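Local coordinates for protein cystalysin (Treponema denticola, PDB 1C7N) that binds pyridoxal-5'-phosphate as a member of the class I and II aminotransferase family of PLP-dependent enzymes, in an assembly of two chains, at residues M41-P46 with D293-V298; V102-R107 with D266-M271; C140-K145 with Y149-Q154; D308-N313 with I317-I322. All blocks are in the same frame, centred on the assembly; numbering follows the deposited sequence.

Contact 1 of 4, residues M41-P46 with D293-V298; sequences MEFKNP and DGCIKV
F43, in an irregular loop, comes nearest to the helix of 293-298 at C295, with their CA atoms 9.0 Å apart, so side chains alone bridge the gap. The C295 thiol is the central group. With SG anti to the backbone N (chi1 -174°), it reaches out toward the loop and meets two of its side chains, M41 and F43. M41 comes to it as an extended chain: its SD lies 3.8 Å from C295 SG, and the methyl CE touches the same sulfur at 3.9 Å. From F43, CE1 approaches C295 SG at 4.1 Å, a sulfur-aromatic contact in which the sulfur stands oblique to the ring, 65° off its normal. M41 SD also lies at the edge of that ring, in its plane. One turn further along the helix, V298 CG1 meets F43 CZ at 4.0 Å as the two side chains slide past each other in opposite directions. No hydrogen bond crosses the interface. Around it, F5 packs edge-to-face with F43, and W291, earlier on helix 289-313, touches both M41 and P46. P46 is the N-cap of helix 47-59, while K44 and N45 pack on T60 and L62 of the second subunit.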
loop_
_atom_site.group_PDB
_atom_site.type_symbol
_atom_site.label_atom_id
_atom_site.label_comp_id
_atom_site.label_asym_id
_atom_site.label_seq_id
_atom_site.Cartn_x
_atom_site.Cartn_y
_atom_site.Cartn_z
ATOM N N MET A 41 -10.305 13.110 9.939
ATOM C CA MET A 41 -10.807 14.458 10.226
ATOM C C MET A 41 -11.655 15.212 9.212
ATOM O O MET A 41 -11.501 15.063 8.008
ATOM C CB MET A 41 -9.638 15.364 10.616
ATOM C CG MET A 41 -8.795 14.844 11.758
ATOM S SD MET A 41 -7.501 16.024 12.206
ATOM C CE MET A 41 -6.439 14.969 13.212
ATOM N N GLU A 42 -12.540 16.053 9.738
ATOM C CA GLU A 42 -13.405 16.884 8.914
ATOM C C GLU A 42 -12.766 18.270 8.805
ATOM O O GLU A 42 -13.443 19.301 8.849
ATOM C CB GLU A 42 -14.799 16.971 9.535
ATOM C CG GLU A 42 -15.627 15.693 9.360
ATOM C CD GLU A 42 -15.718 15.245 7.902
ATOM O OE1 GLU A 42 -16.072 16.076 7.042
ATOM O OE2 GLU A 42 -15.445 14.061 7.614
ATOM N N PHE A 43 -11.443 18.265 8.674
ATOM C CA PHE A 43 -10.644 19.476 8.540
ATOM C C PHE A 43 -9.795 19.312 7.287
ATOM O O PHE A 43 -9.435 18.192 6.921
ATOM C CB PHE A 43 -9.672 19.625 9.718
ATOM C CG PHE A 43 -10.330 19.830 11.055
ATOM C CD1 PHE A 43 -9.863 19.147 12.176
ATOM C CD2 PHE A 43 -11.364 20.747 11.213
ATOM C CE1 PHE A 43 -10.416 19.380 13.440
ATOM C CE2 PHE A 43 -11.920 20.986 12.468
ATOM C CZ PHE A 43 -11.444 20.304 13.583
ATOM N N LYS A 44 -9.472 20.410 6.617
ATOM C CA LYS A 44 -8.590 20.282 5.472
ATOM C C LYS A 44 -7.237 19.938 6.107
ATOM O O LYS A 44 -6.994 20.243 7.280
ATOM C CB LYS A 44 -8.501 21.596 4.687
ATOM C CG LYS A 44 -9.656 21.833 3.700
ATOM C CD LYS A 44 -9.744 20.702 2.670
ATOM C CE LYS A 44 -10.347 21.160 1.335
ATOM N NZ LYS A 44 -11.753 21.651 1.434
ATOM N N ASN A 45 -6.366 19.287 5.351
ATOM C CA ASN A 45 -5.048 18.924 5.871
ATOM C C ASN A 45 -4.202 20.172 6.128
ATOM O O ASN A 45 -4.545 21.264 5.681
ATOM C CB ASN A 45 -4.358 17.991 4.880
ATOM C CG ASN A 45 -5.029 16.632 4.814
ATOM O OD1 ASN A 45 -4.827 15.786 5.689
ATOM N ND2 ASN A 45 -5.848 16.423 3.794
ATOM N N PRO A 46 -3.093 20.028 6.865
ATOM C CA PRO A 46 -2.244 21.190 7.144
ATOM C C PRO A 46 -1.807 21.876 5.851
ATOM O O PRO A 46 -1.411 21.215 4.893
ATOM C CB PRO A 46 -1.062 20.582 7.893
ATOM C CG PRO A 46 -1.665 19.395 8.569
ATOM C CD PRO A 46 -2.552 18.814 7.501
ATOM N N ASP A 293 -0.916 21.786 17.061
ATOM C CA ASP A 293 -1.239 22.458 18.320
ATOM C C ASP A 293 -2.641 23.044 18.229
ATOM O O ASP A 293 -3.446 22.918 19.156
ATOM C CB ASP A 293 -0.250 23.593 18.627
ATOM C CG ASP A 293 1.153 23.091 18.912
ATOM O OD1 ASP A 293 1.294 22.000 19.502
ATOM O OD2 ASP A 293 2.119 23.804 18.562
ATOM N N GLY A 294 -2.923 23.692 17.103
ATOM C CA GLY A 294 -4.230 24.287 16.900
ATOM C C GLY A 294 -5.330 23.244 16.820
ATOM O O GLY A 294 -6.445 23.466 17.307
ATOM N N CYS A 295 -5.021 22.103 16.211
ATOM C CA CYS A 295 -5.997 21.022 16.077
ATOM C C CYS A 295 -6.380 20.483 17.452
ATOM O O CYS A 295 -7.558 20.309 17.756
ATOM C CB CYS A 295 -5.422 19.890 15.219
ATOM S SG CYS A 295 -6.599 18.562 14.844
ATOM N N ILE A 296 -5.374 20.216 18.278
ATOM C CA ILE A 296 -5.603 19.711 19.625
ATOM C C ILE A 296 -6.453 20.685 20.441
ATOM O O ILE A 296 -7.305 20.272 21.228
ATOM C CB ILE A 296 -4.257 19.443 20.342
ATOM C CG1 ILE A 296 -3.573 18.231 19.706
ATOM C CG2 ILE A 296 -4.487 19.180 21.823
ATOM C CD1 ILE A 296 -2.159 17.987 20.207
ATOM N N LYS A 297 -6.226 21.981 20.251
ATOM C CA LYS A 297 -7.001 22.987 20.969
ATOM C C LYS A 297 -8.480 22.866 20.614
ATOM O O LYS A 297 -9.337 22.872 21.494
ATOM C CB LYS A 297 -6.498 24.397 20.637
ATOM C CG LYS A 297 -5.171 24.733 21.297
ATOM C CD LYS A 297 -4.711 26.143 20.955
ATOM C CE LYS A 297 -3.480 26.520 21.766
ATOM N NZ LYS A 297 -3.760 26.435 23.231
ATOM N N VAL A 298 -8.779 22.743 19.323
ATOM C CA VAL A 298 -10.168 22.609 18.885
ATOM C C VAL A 298 -10.808 21.324 19.428
ATOM O O VAL A 298 -11.974 21.329 19.849
ATOM C CB VAL A 298 -10.266 22.615 17.345
ATOM C CG1 VAL A 298 -11.712 22.457 16.916
ATOM C CG2 VAL A 298 -9.693 23.926 16.798
#

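Contact 2 of 4, residues V102-R107 with D266-M271. Unlike the reference sequence in segment 266-271: A267 (reference Ile).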
loop_
_atom_site.group_PDB
_atom_site.type_symbol
_atom_site.label_atom_id
_atom_site.label_comp_id
_atom_site.label_asym_id
_atom_site.label_seq_id
_atom_site.Cartn_x
_atom_site.Cartn_y
_atom_site.Cartn_z
ATOM N N VAL A 102 -0.447 -5.033 11.783
ATOM C CA VAL A 102 -0.926 -5.879 12.871
ATOM C C VAL A 102 -1.240 -7.275 12.330
ATOM O O VAL A 102 -0.850 -8.281 12.925
ATOM C CB VAL A 102 -2.185 -5.281 13.540
ATOM C CG1 VAL A 102 -2.765 -6.272 14.541
ATOM C CG2 VAL A 102 -1.824 -3.975 14.240
ATOM N N PHE A 103 -1.936 -7.335 11.196
ATOM C CA PHE A 103 -2.259 -8.620 10.582
ATOM C C PHE A 103 -0.971 -9.389 10.337
ATOM O O PHE A 103 -0.911 -10.601 10.551
ATOM C CB PHE A 103 -2.984 -8.425 9.246
ATOM C CG PHE A 103 -4.479 -8.464 9.356
ATOM C CD1 PHE A 103 -5.179 -7.403 9.916
ATOM C CD2 PHE A 103 -5.190 -9.570 8.899
ATOM C CE1 PHE A 103 -6.567 -7.439 10.021
ATOM C CE2 PHE A 103 -6.579 -9.620 8.998
ATOM C CZ PHE A 103 -7.268 -8.550 9.559
ATOM N N ASN A 104 0.054 -8.673 9.882
ATOM C CA ASN A 104 1.350 -9.273 9.601
ATOM C C ASN A 104 2.001 -9.794 10.879
ATOM O O ASN A 104 2.653 -10.838 10.870
ATOM C CB ASN A 104 2.271 -8.251 8.934
ATOM C CG ASN A 104 3.543 -8.879 8.407
ATOM O OD1 ASN A 104 3.494 -9.806 7.596
ATOM N ND2 ASN A 104 4.688 -8.386 8.865
ATOM N N ALA A 105 1.827 -9.066 11.977
ATOM C CA ALA A 105 2.402 -9.483 13.251
ATOM C C ALA A 105 1.815 -10.829 13.671
ATOM O O ALA A 105 2.545 -11.742 14.056
ATOM C CB ALA A 105 2.133 -8.435 14.320
ATOM N N VAL A 106 0.495 -10.950 13.589
ATOM C CA VAL A 106 -0.179 -12.189 13.959
ATOM C C VAL A 106 0.264 -13.316 13.030
ATOM O O VAL A 106 0.596 -14.417 13.468
ATOM C CB VAL A 106 -1.709 -12.034 13.862
ATOM C CG1 VAL A 106 -2.391 -13.367 14.147
ATOM C CG2 VAL A 106 -2.181 -10.972 14.846
ATOM N N ARG A 107 0.278 -13.019 11.739
ATOM C CA ARG A 107 0.667 -13.986 10.727
ATOM C C ARG A 107 2.046 -14.592 10.985
ATOM O O ARG A 107 2.216 -15.810 10.951
ATOM C CB ARG A 107 0.647 -13.310 9.352
ATOM C CG ARG A 107 1.056 -14.197 8.186
ATOM C CD ARG A 107 0.804 -13.495 6.852
ATOM N NE ARG A 107 -0.568 -12.998 6.762
ATOM C CZ ARG A 107 -0.918 -11.720 6.889
ATOM N NH1 ARG A 107 0.005 -10.787 7.105
ATOM N NH2 ARG A 107 -2.195 -11.373 6.813
ATOM N N ASP A 266 6.989 -8.900 3.170
ATOM C CA ASP A 266 7.387 -9.047 1.774
ATOM C C ASP A 266 6.667 -10.170 1.031
ATOM O O ASP A 266 6.725 -10.235 -0.198
ATOM C CB ASP A 266 8.905 -9.227 1.669
ATOM C CG ASP A 266 9.670 -7.991 2.114
ATOM O OD1 ASP A 266 9.168 -6.867 1.894
ATOM O OD2 ASP A 266 10.778 -8.135 2.670
ATOM N N ALA A 267 5.999 -11.053 1.769
ATOM C CA ALA A 267 5.253 -12.147 1.156
ATOM C C ALA A 267 3.789 -11.730 1.038
ATOM O O ALA A 267 3.025 -12.317 0.274
ATOM C CB ALA A 267 5.372 -13.414 1.998
ATOM N N THR A 268 3.412 -10.715 1.812
ATOM C CA THR A 268 2.051 -10.179 1.816
ATOM C C THR A 268 2.141 -8.656 1.900
ATOM O O THR A 268 2.573 -8.117 2.918
ATOM C CB THR A 268 1.246 -10.663 3.040
ATOM O OG1 THR A 268 1.700 -9.972 4.209
ATOM C CG2 THR A 268 1.436 -12.160 3.253
ATOM N N SER A 269 1.731 -7.979 0.833
ATOM C CA SER A 269 1.758 -6.517 0.751
ATOM C C SER A 269 3.047 -6.035 0.101
ATOM O O SER A 269 3.024 -5.211 -0.813
ATOM C CB SER A 269 1.637 -5.870 2.140
ATOM O OG SER A 269 0.490 -6.326 2.840
ATOM N N GLY A 270 4.171 -6.558 0.575
ATOM C CA GLY A 270 5.450 -6.139 0.040
ATOM C C GLY A 270 5.817 -4.765 0.574
ATOM O O GLY A 270 5.085 -4.181 1.374
ATOM N N MET A 271 6.953 -4.248 0.125
ATOM C CA MET A 271 7.446 -2.941 0.547
ATOM C C MET A 271 6.638 -1.809 -0.092
ATOM O O MET A 271 6.291 -1.881 -1.269
ATOM C CB MET A 271 8.917 -2.813 0.141
ATOM C CG MET A 271 9.588 -1.505 0.520
ATOM S SD MET A 271 11.167 -1.302 -0.360
ATOM C CE MET A 271 11.022 0.393 -0.930
#
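R107 leaves its helix with CG anti to the backbone N (chi1 179°), then bends at chi3 (-52°), which turns the guanidinium back beside T268. In T268 a chi1 of 74° sets OG1 between the backbone N and the carbonyl carbon, leaving CG2 to reach over the guanidinium. The methyl CG2 lies 3.9 Å from R107 CD and covers one face of the flat group. F103 O, one turn back on the same helix, lies on the opposite side, offset toward the rim. R107 NH1 passes T268 OG1 at 3.5 Å, but the angle is too poor for a hydrogen bond; the hydroxyl makes a weak one to S264 O instead. N104 OD1 lies at the guanidinium edge, in its plane, and 3.8 Å from T268 OG1. Both ends of the N104 amide are bonded to helix 255-267, OD1 with S264 OG and ND2 to F261 O. The contact thus joins helix 98-109 to the end of helix 255-267 at the dimer interface, where R107 NH1 of the second subunit bonds A267 O and S269 OG pairs with S269 OG of that subunit, while strand 199-203 lies against A105 and V106 through W201.

Contact 3 of 4, residues C140-K145 with Y149-Q154. Unlike the reference sequence in segment 149-154: Q154 (reference Glu).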
loop_
_atom_site.group_PDB
_atom_site.type_symbol
_atom_site.label_atom_id
_atom_site.label_comp_id
_atom_site.label_asym_id
_atom_site.label_seq_id
_atom_site.Cartn_x
_atom_site.Cartn_y
_atom_site.Cartn_z
ATOM N N CYS A 140 -9.150 -9.464 27.844
ATOM C CA CYS A 140 -8.849 -9.048 29.202
ATOM C C CYS A 140 -9.625 -7.742 29.372
ATOM O O CYS A 140 -9.061 -6.647 29.313
ATOM C CB CYS A 140 -7.348 -8.811 29.370
ATOM S SG CYS A 140 -6.833 -8.595 31.090
ATOM N N GLU A 141 -10.931 -7.881 29.569
ATOM C CA GLU A 141 -11.844 -6.758 29.711
ATOM C C GLU A 141 -11.404 -5.666 30.685
ATOM O O GLU A 141 -10.901 -5.938 31.779
ATOM C CB GLU A 141 -13.228 -7.273 30.110
ATOM C CG GLU A 141 -14.312 -6.202 30.137
ATOM C CD GLU A 141 -14.812 -5.827 28.754
ATOM O OE1 GLU A 141 -15.546 -4.821 28.646
ATOM O OE2 GLU A 141 -14.485 -6.538 27.779
ATOM N N LEU A 142 -11.602 -4.419 30.272
ATOM C CA LEU A 142 -11.258 -3.267 31.094
ATOM C C LEU A 142 -12.260 -3.138 32.234
ATOM O O LEU A 142 -13.436 -3.490 32.088
ATOM C CB LEU A 142 -11.296 -1.986 30.260
ATOM C CG LEU A 142 -10.159 -1.704 29.276
ATOM C CD1 LEU A 142 -10.590 -0.629 28.298
ATOM C CD2 LEU A 142 -8.913 -1.278 30.045
ATOM N N LEU A 143 -11.789 -2.647 33.371
ATOM C CA LEU A 143 -12.657 -2.441 34.521
ATOM C C LEU A 143 -13.168 -1.015 34.389
ATOM O O LEU A 143 -12.402 -0.105 34.064
ATOM C CB LEU A 143 -11.869 -2.603 35.820
ATOM C CG LEU A 143 -11.231 -3.975 36.058
ATOM C CD1 LEU A 143 -10.424 -3.943 37.346
ATOM C CD2 LEU A 143 -12.309 -5.045 36.127
ATOM N N GLU A 144 -14.457 -0.811 34.624
ATOM C CA GLU A 144 -15.021 0.525 34.497
ATOM C C GLU A 144 -15.772 0.969 35.741
ATOM O O GLU A 144 -16.589 0.225 36.284
ATOM C CB GLU A 144 -15.950 0.586 33.281
ATOM C CG GLU A 144 -16.571 1.960 33.044
ATOM C CD GLU A 144 -17.977 2.093 33.611
ATOM O OE1 GLU A 144 -18.360 3.220 33.993
ATOM O OE2 GLU A 144 -18.706 1.080 33.657
ATOM N N LYS A 145 -15.481 2.190 36.182
ATOM C CA LYS A 145 -16.128 2.772 37.352
ATOM C C LYS A 145 -16.453 4.231 37.059
ATOM O O LYS A 145 -15.553 5.060 36.916
ATOM C CB LYS A 145 -15.216 2.689 38.576
ATOM C CG LYS A 145 -15.908 3.057 39.887
ATOM C CD LYS A 145 -17.000 2.048 40.230
ATOM C CE LYS A 145 -17.648 2.337 41.579
ATOM N NZ LYS A 145 -18.421 3.611 41.591
ATOM N N TYR A 149 -11.843 3.994 32.967
ATOM C CA TYR A 149 -11.355 2.664 32.619
ATOM C C TYR A 149 -9.949 2.340 33.119
ATOM O O TYR A 149 -9.025 3.135 32.964
ATOM C CB TYR A 149 -11.407 2.472 31.098
ATOM C CG TYR A 149 -12.804 2.288 30.556
ATOM C CD1 TYR A 149 -13.621 3.385 30.270
ATOM C CD2 TYR A 149 -13.323 1.009 30.355
ATOM C CE1 TYR A 149 -14.923 3.207 29.795
ATOM C CE2 TYR A 149 -14.619 0.821 29.887
ATOM C CZ TYR A 149 -15.413 1.919 29.608
ATOM O OH TYR A 149 -16.687 1.720 29.140
ATOM N N THR A 150 -9.801 1.154 33.705
ATOM C CA THR A 150 -8.519 0.694 34.233
ATOM C C THR A 150 -8.257 -0.766 33.861
ATOM O O THR A 150 -9.177 -1.501 33.499
ATOM C CB THR A 150 -8.471 0.833 35.771
ATOM O OG1 THR A 150 -9.630 0.206 36.341
ATOM C CG2 THR A 150 -8.429 2.304 36.173
ATOM N N ILE A 151 -6.997 -1.175 33.968
ATOM C CA ILE A 151 -6.566 -2.531 33.632
ATOM C C ILE A 151 -6.845 -3.560 34.728
ATOM O O ILE A 151 -6.659 -3.282 35.909
ATOM C CB ILE A 151 -5.047 -2.557 33.346
ATOM C CG1 ILE A 151 -4.704 -1.568 32.227
ATOM C CG2 ILE A 151 -4.605 -3.962 32.986
ATOM C CD1 ILE A 151 -5.317 -1.902 30.898
ATOM N N ASP A 152 -7.301 -4.745 34.334
ATOM C CA ASP A 152 -7.553 -5.819 35.295
ATOM C C ASP A 152 -6.238 -6.593 35.367
ATOM O O ASP A 152 -6.054 -7.581 34.657
ATOM C CB ASP A 152 -8.662 -6.751 34.805
ATOM C CG ASP A 152 -9.029 -7.809 35.832
ATOM O OD1 ASP A 152 -8.174 -8.127 36.690
ATOM O OD2 ASP A 152 -10.163 -8.334 35.772
ATOM N N PHE A 153 -5.326 -6.138 36.217
ATOM C CA PHE A 153 -4.017 -6.776 36.332
ATOM C C PHE A 153 -4.018 -8.230 36.795
ATOM O O PHE A 153 -3.239 -9.038 36.286
ATOM C CB PHE A 153 -3.109 -5.932 37.227
ATOM C CG PHE A 153 -2.870 -4.545 36.699
ATOM C CD1 PHE A 153 -3.514 -3.448 37.263
ATOM C CD2 PHE A 153 -2.011 -4.337 35.622
ATOM C CE1 PHE A 153 -3.308 -2.162 36.763
ATOM C CE2 PHE A 153 -1.797 -3.055 35.114
ATOM C CZ PHE A 153 -2.448 -1.965 35.686
ATOM N N GLN A 154 -4.880 -8.571 37.746
ATOM C CA GLN A 154 -4.942 -9.945 38.227
ATOM C C GLN A 154 -5.269 -10.882 37.066
ATOM O O GLN A 154 -4.603 -11.900 36.867
ATOM C CB GLN A 154 -6.009 -10.094 39.314
ATOM C CG GLN A 154 -5.831 -9.169 40.506
ATOM C CD GLN A 154 -6.793 -9.498 41.634
ATOM O OE1 GLN A 154 -8.000 -9.628 41.417
ATOM N NE2 GLN A 154 -6.263 -9.630 42.847
HETATM O O HOH W 1 -11.804 -7.866 33.380
HETATM O O HOH W 2 -8.302 -5.105 31.606
HETATM O O HOH W 3 -12.000 1.710 36.641
#
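E144 lies across the Y149 ring, and its side chain can be followed outward from the backbone. CB rests 3.7 Å from Y149 CE2. CG, set anti to the backbone N (chi1 -179°), comes over one face of the ring, 3.6 Å from Y149 CZ, and makes a CH-pi contact offset toward the rim. A bend at chi2 then leads CD and the carboxylate away from the partner segment; OE1 takes the backbone N-H of G147 in the connecting turn, with a long, weak ion pair to R333 as a second link. Y149 is held from other directions too: L142 CB meets CD2 at the ring edge, 3.6 Å away, and the hydroxyl bonds W329 NE1. With their side chains on the other face of the hairpin, L143 and T150 form the antiparallel hydrogen-bonded pair. L143 N donates to T150 O and T150 N to L143 O, both at 2.9 Å. E144 and Y149 make the next, non-hydrogen-bonded pair, where Y149 CA adds a CH...O contact to L143 O. Where the strands part, two waters take over: each donates to E141 O at 2.7 Å, one also donating to D152 OD2, the other accepting from D152 N. D152 itself centres an inverse gamma turn, and its OD1 caps K155 N. Together this is a two-stranded beta hairpin, strands 143-145 and 148-150, which follows edge strand 136-139 of the seven-stranded sheet and leads directly into the N-cap of helix 153-160.

Contact 4 of 4, residues D308-N313 with I317-I322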
loop_
_atom_site.group_PDB
_atom_site.type_symbol
_atom_site.label_atom_id
_atom_site.label_comp_id
_atom_site.label_asym_id
_atom_site.label_seq_id
_atom_site.Cartn_x
_atom_site.Cartn_y
_atom_site.Cartn_z
ATOM N N ASP A 308 -20.523 19.435 28.259
ATOM C CA ASP A 308 -21.446 20.471 28.707
ATOM C C ASP A 308 -22.860 20.274 28.176
ATOM O O ASP A 308 -23.836 20.478 28.899
ATOM C CB ASP A 308 -20.928 21.850 28.293
ATOM C CG ASP A 308 -21.890 22.962 28.654
ATOM O OD1 ASP A 308 -22.681 23.376 27.780
ATOM O OD2 ASP A 308 -21.863 23.409 29.822
ATOM N N PHE A 309 -22.970 19.880 26.912
ATOM C CA PHE A 309 -24.272 19.677 26.301
ATOM C C PHE A 309 -25.146 18.720 27.099
ATOM O O PHE A 309 -26.318 19.001 27.340
ATOM C CB PHE A 309 -24.125 19.142 24.880
ATOM C CG PHE A 309 -25.420 18.707 24.273
ATOM C CD1 PHE A 309 -26.335 19.643 23.810
ATOM C CD2 PHE A 309 -25.752 17.356 24.213
ATOM C CE1 PHE A 309 -27.564 19.242 23.296
ATOM C CE2 PHE A 309 -26.975 16.944 23.701
ATOM C CZ PHE A 309 -27.885 17.890 23.242
ATOM N N PHE A 310 -24.589 17.585 27.505
ATOM C CA PHE A 310 -25.378 16.628 28.265
ATOM C C PHE A 310 -25.643 17.064 29.707
ATOM O O PHE A 310 -26.706 16.775 30.254
ATOM C CB PHE A 310 -24.721 15.247 28.231
ATOM C CG PHE A 310 -24.668 14.642 26.851
ATOM C CD1 PHE A 310 -23.487 14.648 26.116
ATOM C CD2 PHE A 310 -25.812 14.092 26.274
ATOM C CE1 PHE A 310 -23.448 14.114 24.824
ATOM C CE2 PHE A 310 -25.780 13.559 24.984
ATOM C CZ PHE A 310 -24.597 13.570 24.262
ATOM N N GLU A 311 -24.695 17.761 30.325
ATOM C CA GLU A 311 -24.903 18.228 31.695
ATOM C C GLU A 311 -26.061 19.223 31.711
ATOM O O GLU A 311 -26.825 19.293 32.671
ATOM C CB GLU A 311 -23.649 18.923 32.237
ATOM C CG GLU A 311 -22.410 18.064 32.266
ATOM C CD GLU A 311 -21.208 18.808 32.813
ATOM O OE1 GLU A 311 -21.100 20.025 32.556
ATOM O OE2 GLU A 311 -20.367 18.176 33.483
ATOM N N VAL A 312 -26.190 19.988 30.634
ATOM C CA VAL A 312 -27.239 20.996 30.530
ATOM C C VAL A 312 -28.592 20.518 29.994
ATOM O O VAL A 312 -29.643 20.961 30.467
ATOM C CB VAL A 312 -26.771 22.175 29.636
ATOM C CG1 VAL A 312 -27.936 23.104 29.342
ATOM C CG2 VAL A 312 -25.638 22.935 30.322
ATOM N N ASN A 313 -28.571 19.613 29.022
ATOM C CA ASN A 313 -29.805 19.147 28.397
ATOM C C ASN A 313 -30.302 17.750 28.753
ATOM O O ASN A 313 -31.508 17.535 28.871
ATOM C CB ASN A 313 -29.656 19.255 26.879
ATOM C CG ASN A 313 -29.382 20.676 26.424
ATOM O OD1 ASN A 313 -30.278 21.518 26.408
ATOM N ND2 ASN A 313 -28.134 20.952 26.062
ATOM N N ILE A 317 -27.044 11.240 30.566
ATOM C CA ILE A 317 -26.078 10.768 29.573
ATOM C C ILE A 317 -24.751 11.410 29.971
ATOM O O ILE A 317 -24.697 12.611 30.219
ATOM C CB ILE A 317 -26.483 11.230 28.165
ATOM C CG1 ILE A 317 -27.890 10.722 27.846
ATOM C CG2 ILE A 317 -25.481 10.712 27.138
ATOM C CD1 ILE A 317 -28.430 11.190 26.516
ATOM N N LYS A 318 -23.688 10.616 30.042
ATOM C CA LYS A 318 -22.385 11.135 30.451
ATOM C C LYS A 318 -21.331 11.153 29.342
ATOM O O LYS A 318 -21.106 10.142 28.679
ATOM C CB LYS A 318 -21.846 10.308 31.622
ATOM C CG LYS A 318 -22.803 10.146 32.799
ATOM C CD LYS A 318 -23.126 11.482 33.440
ATOM C CE LYS A 318 -23.797 11.307 34.792
ATOM N NZ LYS A 318 -25.037 10.502 34.698
ATOM N N ALA A 319 -20.684 12.303 29.160
ATOM C CA ALA A 319 -19.630 12.457 28.163
ATOM C C ALA A 319 -18.399 13.016 28.880
ATOM O O ALA A 319 -18.136 14.216 28.842
ATOM C CB ALA A 319 -20.075 13.414 27.054
ATOM N N PRO A 320 -17.643 12.144 29.565
ATOM C CA PRO A 320 -16.437 12.546 30.298
ATOM C C PRO A 320 -15.322 12.997 29.359
ATOM O O PRO A 320 -15.240 12.546 28.214
ATOM C CB PRO A 320 -16.046 11.272 31.051
ATOM C CG PRO A 320 -17.330 10.490 31.134
ATOM C CD PRO A 320 -17.946 10.722 29.794
ATOM N N LEU A 321 -14.457 13.880 29.844
ATOM C CA LEU A 321 -13.341 14.335 29.027
ATOM C C LEU A 321 -12.421 13.141 28.810
ATOM O O LEU A 321 -12.392 12.219 29.622
ATOM C CB LEU A 321 -12.575 15.458 29.738
ATOM C CG LEU A 321 -13.376 16.712 30.102
ATOM C CD1 LEU A 321 -12.420 17.779 30.620
ATOM C CD2 LEU A 321 -14.135 17.231 28.883
ATOM N N ILE A 322 -11.677 13.147 27.712
ATOM C CA ILE A 322 -10.756 12.057 27.415
ATOM C C ILE A 322 -9.323 12.530 27.637
ATOM O O ILE A 322 -9.070 13.727 27.746
ATOM C CB ILE A 322 -10.914 11.590 25.963
ATOM C CG1 ILE A 322 -10.747 12.785 25.020
ATOM C CG2 ILE A 322 -12.284 10.926 25.774
ATOM C CD1 ILE A 322 -10.891 12.434 23.558
#
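F310 projects from its helix onto the returning chain and carries the contact. I317 comes over one face of its ring: the branch CG2 lies 3.8 Å from the centroid and 27° off the normal, a CH-pi contact displaced toward the rim nearest CD2 and CE2. Beside it, I317 CB sits 3.5 Å from F310 CD2, and CD1 reaches F310 CE2 at 3.9 Å. Across the ring, A319 CB approaches F310 CD1 obliquely at 3.7 Å. The base of the phenylalanine is close too, with F310 CB 3.3 Å from I317 O. A chi1 of -64° puts the ring anti to its own carbonyl carbon, from where it spans I317 and A319. The contact belongs to the loop that connects helix 289-313 to strand 327-331, in what is probably the smaller domain of this fold: the helix ends, the chain doubles back along it and continues into the strand, one edge of a three-stranded antiparallel sheet. I330 of that strand touches F310, I317 and A319 alike, and K318 is joined to D331 by backbone hydrogen bonding. The other face of the F310 ring is taken by F309, whose CD2 stands over its centre, 3.7 Å above the plane. F309 in turn packs on L383 and N387 of helix 376-393, a helix that also meets I317 through L390. Further back, N313 ND2 donates to F309 O at 3.0 Å, landing on a lone pair in the carbonyl plane; the same oxygen accepts the backbone N-H of N313.

Overall arrangement
Contacts 1 and 4 share helix 289-313 and have centres 22 Å apart, while contacts 3 and 4 approach within about 8 Å at their nearest atoms. Contact 2 is far from contact 4, about 41 Å between centres, and lies on the other side of the chain's centre. In sequence, contact 3 is nested in the loop closed by contact 2, and contact 2 in that closed by contact 1. None of contacts 1, 2 and 3 reaches the cofactor: the side chains of M41, N104 and L142 lie about 10, 12 and 12 Å, each from a bound PLP. Helix 98-109 of contact 2 begins at V98, a pocket residue. Contacts 1 and 2 also touch the second subunit; contacts 3 and 4 do not.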